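Local coordinates for protein GCN5-related N-acetyltransferase (PDB 2OZG) that binds coenzyme A and probably transfers an acetyl group from acetyl-CoA to an amine, perhaps that of an aminoglycoside, at residues Glu199-Tyr204 with Ile217-Arg222; Gly226-Ile231 with Ile256-Trp261; Ala308-Glu313 with Leu379-Ile384. All blocks are in the same frame, centred on the assembly; numbering follows the deposited sequence.

Contact 1 (Glu199-Tyr204 with Ile217-Arg222); sequences ETLYSY and IFTQER
Tyr202 O is gripped twice from the facing strand: Phe218 N donates to it at 2.8 Å, and the CA-H of Ile217 leans on it with CA at 3.2 Å. The return bond, Tyr202 N to Phe218 O, is nearly straight at 167°, so the two residues form an antiparallel hydrogen-bonded pair in the hairpin of strands 202-206 and 211-222. Above it the side chains are offset. With chi1 at 72°, Phe218 CG stands between its own N and carbonyl carbon, and the ring spreads over Tyr202, whose CB sits over the phenyl face, 3.5 Å from the centroid. The phenol of Tyr202 is therefore slid away from the phenyl ring and barely overlaps it, though the planes are only 22° apart. On the far flank Tyr204 meets the phenyl rim to rim, CE1 to Phe218 CE2 at 3.8 Å; its hydroxyl bonds to Gln29 and Glu90 of the second subunit. A leucine in place of Phe218 would probably leave Tyr202 CB without its aromatic face and open a gap beside the Tyr204 ring. Leu201 CD1 packs on Ile217 CG2 (3.8 Å) across the other side of the strands. Beyond the aromatic cluster water takes over, bridging Tyr202 OH and Gln220 OE1, while Gln220 NE2 is held by Gln255. Backbone bonds thus fix the register, and the rings on one face of the sheet form an apolar patch whose polar rim reaches water and the second subunit.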
loop_
_atom_site.group_PDB
_atom_site.type_symbol
_atom_site.label_atom_id
_atom_site.label_comp_id
_atom_site.label_asym_id
_atom_site.label_seq_id
_atom_site.Cartn_x
_atom_site.Cartn_y
_atom_site.Cartn_z
ATOM N N GLU A 199 21.452 15.516 7.989
ATOM C CA GLU A 199 21.281 16.222 6.731
ATOM C C GLU A 199 22.043 17.543 6.512
ATOM O O GLU A 199 22.497 18.224 7.441
ATOM C CB GLU A 199 19.765 16.366 6.454
ATOM C CG GLU A 199 19.009 17.249 7.446
ATOM C CD GLU A 199 17.480 17.175 7.346
ATOM O OE1 GLU A 199 16.977 16.321 6.579
ATOM O OE2 GLU A 199 16.789 17.964 8.056
ATOM N N THR A 200 22.205 17.836 5.227
ATOM C CA THR A 200 22.915 18.991 4.764
ATOM C C THR A 200 21.877 19.946 4.206
ATOM O O THR A 200 20.885 19.537 3.589
ATOM C CB THR A 200 23.958 18.609 3.685
ATOM O OG1 THR A 200 24.853 17.623 4.222
ATOM C CG2 THR A 200 24.764 19.836 3.223
ATOM N N LEU A 201 22.120 21.218 4.483
ATOM C CA LEU A 201 21.269 22.279 4.037
ATOM C C LEU A 201 21.932 22.866 2.812
ATOM O O LEU A 201 23.122 23.210 2.825
ATOM C CB LEU A 201 21.163 23.339 5.122
ATOM C CG LEU A 201 20.153 24.449 4.858
ATOM C CD1 LEU A 201 18.706 23.918 4.809
ATOM C CD2 LEU A 201 20.280 25.501 5.909
ATOM N N TYR A 202 21.180 22.978 1.740
ATOM C CA TYR A 202 21.703 23.555 0.508
ATOM C C TYR A 202 20.965 24.888 0.284
ATOM O O TYR A 202 19.730 25.009 0.475
ATOM C CB TYR A 202 21.474 22.562 -0.651
ATOM C CG TYR A 202 22.198 21.273 -0.454
ATOM C CD1 TYR A 202 23.568 21.174 -0.744
ATOM C CD2 TYR A 202 21.564 20.168 0.065
ATOM C CE1 TYR A 202 24.256 20.021 -0.531
ATOM C CE2 TYR A 202 22.267 18.975 0.297
ATOM C CZ TYR A 202 23.593 18.904 -0.024
ATOM O OH TYR A 202 24.292 17.745 0.190
ATOM N N SER A 203 21.719 25.880 -0.115
ATOM C CA SER A 203 21.231 27.240 -0.379
ATOM C C SER A 203 21.949 27.781 -1.618
ATOM O O SER A 203 23.186 27.736 -1.704
ATOM C CB SER A 203 21.640 28.130 0.781
ATOM O OG SER A 203 20.983 27.768 1.939
ATOM N N TYR A 204 21.189 28.280 -2.582
ATOM C CA TYR A 204 21.739 28.814 -3.811
ATOM C C TYR A 204 21.058 30.136 -4.071
ATOM O O TYR A 204 19.872 30.271 -3.790
ATOM C CB TYR A 204 21.365 27.859 -4.977
ATOM C CG TYR A 204 22.196 26.599 -5.010
ATOM C CD1 TYR A 204 21.948 25.551 -4.130
ATOM C CD2 TYR A 204 23.205 26.435 -5.952
ATOM C CE1 TYR A 204 22.688 24.433 -4.160
ATOM C CE2 TYR A 204 23.987 25.290 -5.982
ATOM C CZ TYR A 204 23.740 24.314 -5.075
ATOM O OH TYR A 204 24.483 23.166 -5.147
ATOM N N ILE A 217 16.432 27.204 -1.139
ATOM C CA ILE A 217 16.939 26.563 0.066
ATOM C C ILE A 217 16.265 25.198 0.177
ATOM O O ILE A 217 15.032 25.127 0.156
ATOM C CB ILE A 217 16.622 27.342 1.331
ATOM C CG1 ILE A 217 17.173 28.751 1.232
ATOM C CG2 ILE A 217 17.242 26.589 2.536
ATOM C CD1 ILE A 217 16.704 29.675 2.335
ATOM N N PHE A 218 17.078 24.142 0.319
ATOM C CA PHE A 218 16.560 22.808 0.296
ATOM C C PHE A 218 17.379 21.785 1.025
ATOM O O PHE A 218 18.541 22.017 1.419
ATOM C CB PHE A 218 16.289 22.434 -1.164
ATOM C CG PHE A 218 17.554 22.187 -2.001
ATOM C CD1 PHE A 218 18.149 20.930 -2.007
ATOM C CD2 PHE A 218 18.132 23.195 -2.762
ATOM C CE1 PHE A 218 19.317 20.680 -2.717
ATOM C CE2 PHE A 218 19.277 22.924 -3.531
ATOM C CZ PHE A 218 19.848 21.650 -3.498
ATOM N N THR A 219 16.749 20.648 1.253
ATOM C CA THR A 219 17.398 19.473 1.820
ATOM C C THR A 219 17.098 18.297 0.876
ATOM O O THR A 219 16.228 18.392 -0.005
ATOM C CB THR A 219 16.882 19.094 3.246
ATOM O OG1 THR A 219 15.471 18.892 3.208
ATOM C CG2 THR A 219 17.217 20.158 4.276
ATOM N N GLN A 220 17.843 17.218 1.009
ATOM C CA GLN A 220 17.620 16.058 0.185
ATOM C C GLN A 220 17.670 14.899 1.143
ATOM O O GLN A 220 18.428 14.943 2.105
ATOM C CB GLN A 220 18.789 15.835 -0.775
ATOM C CG GLN A 220 19.229 17.003 -1.588
ATOM C CD GLN A 220 20.312 16.569 -2.545
ATOM O OE1 GLN A 220 21.373 16.038 -2.130
ATOM N NE2 GLN A 220 20.046 16.736 -3.818
ATOM N N GLU A 221 16.992 13.817 0.801
ATOM C CA GLU A 221 17.059 12.610 1.612
ATOM C C GLU A 221 16.615 11.445 0.794
ATOM O O GLU A 221 15.947 11.615 -0.213
ATOM C CB GLU A 221 16.168 12.721 2.862
ATOM C CG GLU A 221 14.745 13.144 2.569
ATOM C CD GLU A 221 13.884 13.272 3.835
ATOM O OE1 GLU A 221 13.857 12.299 4.608
ATOM O OE2 GLU A 221 13.249 14.344 4.036
ATOM N N ARG A 222 16.990 10.251 1.256
ATOM C CA ARG A 222 16.547 8.994 0.677
ATOM C C ARG A 222 15.588 8.368 1.669
ATOM O O ARG A 222 15.915 8.260 2.849
ATOM C CB ARG A 222 17.693 8.037 0.472
ATOM C CG ARG A 222 18.624 8.518 -0.580
ATOM C CD ARG A 222 19.606 7.409 -0.998
ATOM N NE ARG A 222 20.443 7.921 -2.072
ATOM C CZ ARG A 222 20.063 8.019 -3.343
ATOM N NH1 ARG A 222 18.867 7.593 -3.742
ATOM N NH2 ARG A 222 20.882 8.541 -4.233
HETATM O O HOH W 1 14.618 17.101 5.940
HETATM O O HOH W 2 20.061 17.447 2.703
HETATM O O HOH W 3 22.530 15.509 0.600
#

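Contact 2 (Gly226-Ile231 with Ile256-Trp261); sequences GSILRI and IDKVTW
Ile231 packs on Val259 and Leu229 on Ile256 along the close-packed side of this parallel strand pair. Ile231 CD1 lies 3.8 Å from Val259 CG1, its CB backs against Trp261 CB, and Leu229 CB touches Ile256 CG2 at 3.8 Å. Phe245 and Ile249 of helix 239-250 cover Ile231, and Ile249 also reaches Val259. Strand 227-236, that helix and strand 258-263 make a beta-alpha-beta unit, consistent with the GNAT fold. Its strands are laced by alternating bonds: Leu229 N to Lys258 O, Thr260 N to Leu229 O, and Ile231 N to Thr260 O at 2.8 Å. At the start of the pair Asp257 closes the ladder, its OD2 accepting Ser227 N at 2.8 Å from the anti side, 32° out of the carboxylate plane, while Asp257 N donates to Ser227 OG at 2.9 Å. Gly226 comes so near this carboxylate that a CB would collide with OD2. The opposite side, bearing Ile228, Arg230, Lys258 and Thr260, is wetter, although Arg281 lies against all four. Thr260 has OG1 between its N and carbonyl carbon (chi1 67°), which sets the oxygen beside Arg230 CB and turns CG2 to Ile228 CD1, 3.9 Å away. One water joins Thr260 OG1 to Arg230 NH1, a second joins it to Ile231 O. The guanidinium of Arg230 carries Ile228 CD1 over one face; its pairing with Glu221 is modelled implausibly close and is doubtful in length, whereas Lys258 NZ pairs with Glu141.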
loop_
_atom_site.group_PDB
_atom_site.type_symbol
_atom_site.label_atom_id
_atom_site.label_comp_id
_atom_site.label_asym_id
_atom_site.label_seq_id
_atom_site.Cartn_x
_atom_site.Cartn_y
_atom_site.Cartn_z
ATOM N N GLY A 226 11.915 6.283 -2.007
ATOM C CA GLY A 226 12.926 6.752 -2.966
ATOM C C GLY A 226 13.592 8.041 -2.502
ATOM O O GLY A 226 13.723 8.291 -1.312
ATOM N N SER A 227 14.033 8.864 -3.436
ATOM C CA SER A 227 14.740 10.066 -3.058
ATOM C C SER A 227 13.890 11.314 -3.233
ATOM O O SER A 227 13.058 11.444 -4.116
ATOM C CB SER A 227 16.057 10.198 -3.794
ATOM O OG SER A 227 15.815 10.308 -5.166
ATOM N N ILE A 228 14.122 12.253 -2.356
ATOM C CA ILE A 228 13.313 13.466 -2.363
ATOM C C ILE A 228 14.146 14.688 -2.033
ATOM O O ILE A 228 15.051 14.648 -1.200
ATOM C CB ILE A 228 12.174 13.305 -1.355
ATOM C CG1 ILE A 228 11.241 14.469 -1.376
ATOM C CG2 ILE A 228 12.727 13.150 0.093
ATOM C CD1 ILE A 228 9.835 14.090 -0.804
ATOM N N LEU A 229 13.843 15.760 -2.741
ATOM C CA LEU A 229 14.477 17.012 -2.516
ATOM C C LEU A 229 13.376 17.891 -2.007
ATOM O O LEU A 229 12.357 18.102 -2.691
ATOM C CB LEU A 229 15.085 17.522 -3.812
ATOM C CG LEU A 229 15.860 18.841 -3.734
ATOM C CD1 LEU A 229 16.939 18.897 -4.840
ATOM C CD2 LEU A 229 15.007 20.068 -3.758
ATOM N N ARG A 230 13.539 18.393 -0.798
ATOM C CA ARG A 230 12.459 19.209 -0.182
ATOM C C ARG A 230 12.881 20.671 -0.167
ATOM O O ARG A 230 13.806 21.040 0.568
ATOM C CB ARG A 230 12.189 18.727 1.238
ATOM C CG ARG A 230 11.928 17.220 1.386
ATOM C CD ARG A 230 11.623 16.865 2.857
ATOM N NE ARG A 230 11.490 15.423 3.075
ATOM C CZ ARG A 230 10.338 14.757 2.969
ATOM N NH1 ARG A 230 9.245 15.359 2.567
ATOM N NH2 ARG A 230 10.294 13.451 3.191
ATOM N N ILE A 231 12.228 21.505 -0.989
ATOM C CA ILE A 231 12.512 22.911 -1.031
ATOM C C ILE A 231 11.777 23.580 0.139
ATOM O O ILE A 231 10.556 23.601 0.176
ATOM C CB ILE A 231 12.093 23.532 -2.372
ATOM C CG1 ILE A 231 12.902 22.927 -3.539
ATOM C CG2 ILE A 231 12.294 25.030 -2.346
ATOM C CD1 ILE A 231 12.412 23.311 -4.940
ATOM N N ILE A 256 17.405 12.421 -8.001
ATOM C CA ILE A 256 16.227 12.713 -7.173
ATOM C C ILE A 256 14.946 12.272 -7.882
ATOM O O ILE A 256 14.649 12.759 -8.916
ATOM C CB ILE A 256 16.148 14.211 -6.946
ATOM C CG1 ILE A 256 17.371 14.729 -6.163
ATOM C CG2 ILE A 256 14.848 14.628 -6.235
ATOM C CD1 ILE A 256 17.499 14.072 -4.778
ATOM N N ASP A 257 14.144 11.432 -7.246
ATOM C CA ASP A 257 12.861 10.984 -7.817
ATOM C C ASP A 257 11.728 12.032 -7.755
ATOM O O ASP A 257 10.986 12.207 -8.706
ATOM C CB ASP A 257 12.362 9.765 -7.037
ATOM C CG ASP A 257 13.342 8.592 -7.094
ATOM O OD1 ASP A 257 13.881 8.356 -8.185
ATOM O OD2 ASP A 257 13.579 7.955 -6.040
ATOM N N LYS A 258 11.619 12.729 -6.636
ATOM C CA LYS A 258 10.519 13.671 -6.400
ATOM C C LYS A 258 11.002 14.952 -5.761
ATOM O O LYS A 258 11.915 14.913 -4.921
ATOM C CB LYS A 258 9.565 12.941 -5.440
ATOM C CG LYS A 258 8.347 13.609 -5.057
ATOM C CD LYS A 258 7.417 12.669 -4.240
ATOM C CE LYS A 258 6.701 11.647 -5.130
ATOM N NZ LYS A 258 5.587 10.966 -4.389
ATOM N N VAL A 259 10.383 16.073 -6.137
ATOM C CA VAL A 259 10.682 17.358 -5.546
ATOM C C VAL A 259 9.399 17.920 -4.941
ATOM O O VAL A 259 8.290 17.803 -5.541
ATOM C CB VAL A 259 11.179 18.401 -6.571
ATOM C CG1 VAL A 259 11.363 19.763 -5.891
ATOM C CG2 VAL A 259 12.473 17.965 -7.231
ATOM N N THR A 260 9.533 18.506 -3.746
ATOM C CA THR A 260 8.428 19.235 -3.128
ATOM C C THR A 260 8.804 20.685 -2.862
ATOM O O THR A 260 9.980 21.028 -2.658
ATOM C CB THR A 260 8.016 18.637 -1.748
ATOM O OG1 THR A 260 9.086 18.836 -0.804
ATOM C CG2 THR A 260 7.719 17.180 -1.843
ATOM N N TRP A 261 7.802 21.542 -2.937
ATOM C CA TRP A 261 7.961 22.948 -2.583
ATOM C C TRP A 261 6.651 23.483 -2.031
ATOM O O TRP A 261 5.550 22.954 -2.344
ATOM C CB TRP A 261 8.422 23.782 -3.786
ATOM C CG TRP A 261 7.401 24.070 -4.822
ATOM C CD1 TRP A 261 6.823 25.277 -5.040
ATOM C CD2 TRP A 261 6.837 23.180 -5.836
ATOM N NE1 TRP A 261 5.939 25.196 -6.089
ATOM C CE2 TRP A 261 5.900 23.926 -6.563
ATOM C CE3 TRP A 261 7.005 21.825 -6.157
ATOM C CZ2 TRP A 261 5.185 23.385 -7.655
ATOM C CZ3 TRP A 261 6.281 21.291 -7.186
ATOM C CH2 TRP A 261 5.392 22.055 -7.917
HETATM O O HOH W 4 8.343 18.125 1.764
HETATM O O HOH W 5 8.751 21.243 0.325
#

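Contact 3 (Ala308-Glu313 with Leu379-Ile384); sequences AELHLE and LKATQI
Glu309 turns its carboxylate to the edge of the His311 imidazole, while its backbone O is taken by Lys380 from the helix. His311 NE2 points at Glu309 OE1 over 2.9 Å almost straight (176°), the oxygen lying in the ring plane but approached 33° out of the carboxylate plane on its anti side. Lys380 carries the polar link between helix and strand. Bent at chi3 (-61°), its chain passes the strand with CE 3.0 Å from Glu309 O and sets NZ 2.8 Å from the same oxygen, nearly in line with the C=O bond. The ammonium also pairs with Glu344, so one carboxylate takes both the Lys380 ammonium and the His311 backbone N-H. Beneath this the contact is apolar: Leu310 CD2 presses on Ala381 CB at 3.5 Å, and Leu310 CB meets the tip of Ile384. Ile384 CD1 also lies 4.2 Å from Ala308 CB. Helix 375-385 thus lies across strand 308-315 of the sterol carrier protein-like domain, with Ala381 also touching Leu345 of strand 345-348 and Pro362 of helix 362-367, and Gln383 reaching Leu304 of the third subunit.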
loop_
_atom_site.group_PDB
_atom_site.type_symbol
_atom_site.label_atom_id
_atom_site.label_comp_id
_atom_site.label_asym_id
_atom_site.label_seq_id
_atom_site.Cartn_x
_atom_site.Cartn_y
_atom_site.Cartn_z
ATOM N N ALA A 308 -14.254 54.248 -1.732
ATOM C CA ALA A 308 -15.481 53.757 -1.135
ATOM C C ALA A 308 -15.485 53.894 0.346
ATOM O O ALA A 308 -14.442 53.840 0.984
ATOM C CB ALA A 308 -15.671 52.311 -1.468
ATOM N N GLU A 309 -16.690 54.029 0.884
ATOM C CA GLU A 309 -16.915 54.080 2.298
ATOM C C GLU A 309 -17.766 52.847 2.676
ATOM O O GLU A 309 -18.894 52.699 2.209
ATOM C CB GLU A 309 -17.654 55.349 2.585
ATOM C CG GLU A 309 -17.632 55.812 3.967
ATOM C CD GLU A 309 -18.311 57.168 4.070
ATOM O OE1 GLU A 309 -19.550 57.186 4.215
ATOM O OE2 GLU A 309 -17.601 58.202 4.020
ATOM N N LEU A 310 -17.232 51.966 3.493
ATOM C CA LEU A 310 -17.972 50.788 3.902
ATOM C C LEU A 310 -18.377 50.909 5.362
ATOM O O LEU A 310 -17.523 51.103 6.219
ATOM C CB LEU A 310 -17.136 49.490 3.647
ATOM C CG LEU A 310 -17.812 48.151 3.955
ATOM C CD1 LEU A 310 -19.127 47.970 3.212
ATOM C CD2 LEU A 310 -16.873 47.043 3.618
ATOM N N HIS A 311 -19.676 50.806 5.647
ATOM C CA HIS A 311 -20.196 50.966 7.022
ATOM C C HIS A 311 -20.385 49.598 7.669
ATOM O O HIS A 311 -21.344 48.883 7.403
ATOM C CB HIS A 311 -21.497 51.791 7.040
ATOM C CG HIS A 311 -21.325 53.232 6.681
ATOM N ND1 HIS A 311 -22.020 54.238 7.310
ATOM C CD2 HIS A 311 -20.517 53.841 5.782
ATOM C CE1 HIS A 311 -21.679 55.400 6.787
ATOM N NE2 HIS A 311 -20.757 55.185 5.866
ATOM N N LEU A 312 -19.460 49.263 8.550
ATOM C CA LEU A 312 -19.383 47.939 9.181
ATOM C C LEU A 312 -20.025 47.913 10.543
ATOM O O LEU A 312 -20.088 48.949 11.245
ATOM C CB LEU A 312 -17.912 47.595 9.439
ATOM C CG LEU A 312 -16.919 47.490 8.265
ATOM C CD1 LEU A 312 -15.461 47.611 8.741
ATOM C CD2 LEU A 312 -17.133 46.141 7.586
ATOM N N GLU A 313 -20.491 46.730 10.908
ATOM C CA GLU A 313 -21.011 46.471 12.233
ATOM C C GLU A 313 -20.386 45.188 12.713
ATOM O O GLU A 313 -20.678 44.115 12.226
ATOM C CB GLU A 313 -22.524 46.383 12.256
ATOM C CG GLU A 313 -23.073 46.482 13.674
ATOM C CD GLU A 313 -24.541 46.721 13.668
ATOM O OE1 GLU A 313 -25.262 45.927 13.033
ATOM O OE2 GLU A 313 -24.973 47.719 14.278
ATOM N N LEU A 379 -20.875 45.209 -2.793
ATOM C CA LEU A 379 -20.038 45.689 -3.885
ATOM C C LEU A 379 -18.847 46.487 -3.365
ATOM O O LEU A 379 -17.721 46.292 -3.798
ATOM C CB LEU A 379 -20.845 46.521 -4.892
ATOM C CG LEU A 379 -19.992 47.113 -6.027
ATOM C CD1 LEU A 379 -19.278 46.013 -6.780
ATOM C CD2 LEU A 379 -20.826 47.978 -6.960
ATOM N N LYS A 380 -19.101 47.407 -2.444
ATOM C CA LYS A 380 -18.030 48.197 -1.875
ATOM C C LYS A 380 -16.997 47.286 -1.204
ATOM O O LYS A 380 -15.798 47.402 -1.474
ATOM C CB LYS A 380 -18.599 49.253 -0.928
ATOM C CG LYS A 380 -19.448 50.235 -1.638
ATOM C CD LYS A 380 -19.870 51.414 -0.758
ATOM C CE LYS A 380 -20.716 50.981 0.476
ATOM N NZ LYS A 380 -21.435 52.166 1.073
ATOM N N ALA A 381 -17.448 46.334 -0.399
ATOM C CA ALA A 381 -16.514 45.396 0.229
ATOM C C ALA A 381 -15.741 44.536 -0.776
ATOM O O ALA A 381 -14.589 44.202 -0.545
ATOM C CB ALA A 381 -17.210 44.514 1.161
ATOM N N THR A 382 -16.372 44.176 -1.878
ATOM C CA THR A 382 -15.685 43.389 -2.883
ATOM C C THR A 382 -14.563 44.203 -3.492
ATOM O O THR A 382 -13.469 43.698 -3.678
ATOM C CB THR A 382 -16.665 42.940 -3.979
ATOM O OG1 THR A 382 -17.696 42.180 -3.378
ATOM C CG2 THR A 382 -16.005 42.111 -5.025
ATOM N N GLN A 383 -14.841 45.469 -3.775
ATOM C CA GLN A 383 -13.854 46.350 -4.370
ATOM C C GLN A 383 -12.683 46.590 -3.403
ATOM O O GLN A 383 -11.503 46.528 -3.797
ATOM C CB GLN A 383 -14.515 47.698 -4.714
ATOM C CG GLN A 383 -15.577 47.599 -5.834
ATOM C CD GLN A 383 -16.385 48.861 -5.992
ATOM O OE1 GLN A 383 -16.458 49.670 -5.063
ATOM N NE2 GLN A 383 -17.039 49.022 -7.143
ATOM N N ILE A 384 -13.019 46.854 -2.139
ATOM C CA ILE A 384 -12.009 47.136 -1.083
ATOM C C ILE A 384 -11.059 45.982 -0.798
ATOM O O ILE A 384 -9.823 46.176 -0.688
ATOM C CB ILE A 384 -12.714 47.564 0.238
ATOM C CG1 ILE A 384 -13.405 48.913 0.052
ATOM C CG2 ILE A 384 -11.760 47.694 1.429
ATOM C CD1 ILE A 384 -14.350 49.312 1.173
#

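How the contacts relate
From the N terminus, contact 1 closes first, pairing the arms of the hairpin of strands 202-206 and 211-222 over 12 intervening residues. Contact 2 opens directly afterwards and closes over the longer connection through helix 239-250. The two are in series yet touch: strands 211-222 and 227-236 are neighbours, so Phe218 packs on Leu229 and Arg230 N probably donates a hydrogen bond to Thr219 O. Together they knit consecutive strands of the second GNAT region. Contact 3 follows, spanning 65 residues to bring helix 375-385 back onto strand 308-315 in the sterol carrier protein-like region. It lies about 44 Å from contact 2, centre to centre, beyond the chain's centre, and none of the three nests or crosses.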